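Local coordinates for galactose-binding lectin (Arachis hypogaea, PDB 1QF3), which binds D-galactose and its glycosides as a homotetrameric legume lectin with a calcium ion beside each sugar site and a manganese ion next to the calcium, at residues D80-I85 against D123-S128. Numbering follows the deposited sequence.
With CA (calcium ion), chain F; MN (manganese (II) ion), chain G; MBG (methyl beta-D-galactopyranoside), chain E.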
# COMPACT_ATOMS: atom_id res chain seq x y z
N ASP A 80 -25.96 -16.81 28.61
CA ASP A 80 -24.58 -16.76 29.09
C ASP A 80 -23.75 -16.28 27.92
O ASP A 80 -23.95 -16.71 26.79
CB ASP A 80 -24.07 -18.16 29.46
CG ASP A 80 -24.72 -18.71 30.70
OD1 ASP A 80 -25.79 -18.22 31.12
OD2 ASP A 80 -24.15 -19.67 31.25
N PRO A 81 -22.84 -15.33 28.16
CA PRO A 81 -22.00 -14.84 27.07
C PRO A 81 -21.01 -15.95 26.72
O PRO A 81 -20.11 -16.26 27.50
CB PRO A 81 -21.31 -13.63 27.70
CG PRO A 81 -22.29 -13.18 28.74
CD PRO A 81 -22.68 -14.48 29.35
N ALA A 82 -21.24 -16.60 25.59
CA ALA A 82 -20.41 -17.70 25.12
C ALA A 82 -20.63 -17.79 23.60
O ALA A 82 -21.61 -17.21 23.11
CB ALA A 82 -20.83 -18.99 25.82
N ASP A 83 -19.76 -18.47 22.86
CA ASP A 83 -18.59 -19.15 23.39
C ASP A 83 -17.24 -18.51 23.02
O ASP A 83 -16.20 -18.88 23.58
CB ASP A 83 -18.58 -20.60 22.92
CG ASP A 83 -19.44 -21.48 23.78
OD1 ASP A 83 -20.66 -21.56 23.50
OD2 ASP A 83 -18.91 -22.08 24.73
N GLY A 84 -17.25 -17.61 22.05
CA GLY A 84 -16.00 -16.99 21.67
C GLY A 84 -15.73 -16.96 20.18
O GLY A 84 -16.50 -17.48 19.38
N ILE A 85 -14.62 -16.32 19.82
CA ILE A 85 -14.21 -16.16 18.43
C ILE A 85 -12.87 -16.85 18.24
O ILE A 85 -12.11 -17.02 19.20
CB ILE A 85 -14.02 -14.65 18.10
CG1 ILE A 85 -15.34 -13.90 18.24
CG2 ILE A 85 -13.43 -14.45 16.70
CD1 ILE A 85 -15.25 -12.45 17.81
N ASP A 123 -11.52 -17.23 23.88
CA ASP A 123 -12.51 -18.06 24.55
C ASP A 123 -13.15 -17.40 25.77
O ASP A 123 -12.47 -17.10 26.76
CB ASP A 123 -11.80 -19.36 24.94
CG ASP A 123 -12.73 -20.53 25.09
OD1 ASP A 123 -13.86 -20.37 25.57
OD2 ASP A 123 -12.31 -21.64 24.77
N THR A 124 -14.47 -17.26 25.74
CA THR A 124 -15.20 -16.65 26.84
C THR A 124 -15.98 -17.66 27.70
O THR A 124 -16.89 -17.28 28.44
CB THR A 124 -16.17 -15.58 26.35
OG1 THR A 124 -17.24 -16.21 25.64
CG2 THR A 124 -15.46 -14.61 25.41
N TYR A 125 -15.64 -18.94 27.61
CA TYR A 125 -16.32 -19.97 28.41
C TYR A 125 -15.43 -21.18 28.68
O TYR A 125 -14.87 -21.80 27.77
CB TYR A 125 -17.62 -20.42 27.76
CG TYR A 125 -18.40 -21.38 28.64
CD1 TYR A 125 -18.07 -22.74 28.69
CD2 TYR A 125 -19.42 -20.92 29.47
CE1 TYR A 125 -18.71 -23.61 29.57
CE2 TYR A 125 -20.08 -21.78 30.35
CZ TYR A 125 -19.72 -23.13 30.39
OH TYR A 125 -20.36 -23.99 31.25
N SER A 126 -15.32 -21.53 29.96
CA SER A 126 -14.50 -22.65 30.40
C SER A 126 -15.14 -24.01 30.16
O SER A 126 -15.97 -24.45 30.94
CB SER A 126 -14.15 -22.48 31.88
OG SER A 126 -13.45 -23.59 32.40
N ASN A 127 -14.76 -24.66 29.07
CA ASN A 127 -15.28 -25.99 28.77
C ASN A 127 -14.32 -27.02 29.34
O ASN A 127 -13.26 -27.28 28.76
CB ASN A 127 -15.41 -26.19 27.27
CG ASN A 127 -16.40 -25.24 26.66
OD1 ASN A 127 -16.04 -24.12 26.29
ND2 ASN A 127 -17.66 -25.65 26.58
N SER A 128 -14.70 -27.64 30.45
CA SER A 128 -13.88 -28.65 31.11
C SER A 128 -13.53 -29.88 30.27
O SER A 128 -12.50 -30.52 30.48
CB SER A 128 -14.54 -29.08 32.42
OG SER A 128 -15.95 -28.93 32.33
CA CA F . -14.21 -22.70 25.88
MN MN G . -10.41 -22.51 25.60
C1 MBG E . -22.87 -25.23 27.45
C2 MBG E . -21.84 -25.34 26.41
C3 MBG E . -20.75 -24.28 26.59
C4 MBG E . -21.41 -22.85 26.70
C5 MBG E . -22.38 -22.90 27.87
C6 MBG E . -23.08 -21.68 28.41
C7 MBG E . -24.61 -26.63 28.35
O1 MBG E . -23.85 -26.25 27.20
O2 MBG E . -21.33 -26.66 26.54
O3 MBG E . -19.90 -24.38 25.48
O4 MBG E . -22.06 -22.58 25.50
O5 MBG E . -23.36 -23.88 27.48
O6 MBG E . -23.79 -22.09 29.56
O HOH W 1 -16.12 -21.51 24.94
O HOH W 2 -13.52 -24.31 24.29
O HOH W 3 -8.47 -23.38 25.47
O HOH W 4 -10.58 -23.71 23.99
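Asp83, Thr124 and Tyr125 meet where the metal loop of the legume lectin fold backs the galactose pocket, here holding methyl beta-D-galactopyranoside. The backbones join at an antiparallel non-hydrogen-bonded pair, Gly84 with Asp123, and just beyond it Thr124 N donates to Asp83 O (3.2 Å). A cis peptide bond links Ala82 to Asp83, a hallmark of legume lectins that helps set the aspartate into the pocket. Although the CB of Asp83 leads away from the metal loop, CG lies beside its own backbone N (chi1 -82°), and the carboxylate returns to grip the sugar with both oxygens: OD1 accepts from O4 of the galactoside and OD2 from O3, each at 2.6 Å. Water 1 binds calcium and donates to both Asp83 O and Asp83 OD2, linking the sugar-binding aspartate to the metal. Thr124 OG1 lies against Ala82 CA (3.5 Å) and is hydrogen-bonded to Gln216 OE1, outside the two segments. Tyr125 CB rests on the methyl of Ala82, while one ring face lies under the sugar: C4 of the galactoside sits 3.7 Å above the plane of the Tyr125 ring, over its centre, an approach of the CH-pi kind. The calcium ion is held by Asp123, Tyr125 O, Asn127 OD1, two waters and Asp132; manganese shares Asp123 OD2 and adds Glu121, Asp132, His137 and two waters. An Asx turn, Tyr125 N to Asp123 OD1, folds the loop. With OD1 committed to calcium, Asn127 presents ND2 to the galactoside O3 at 2.8 Å, the N-H pointing nearly straight (164°).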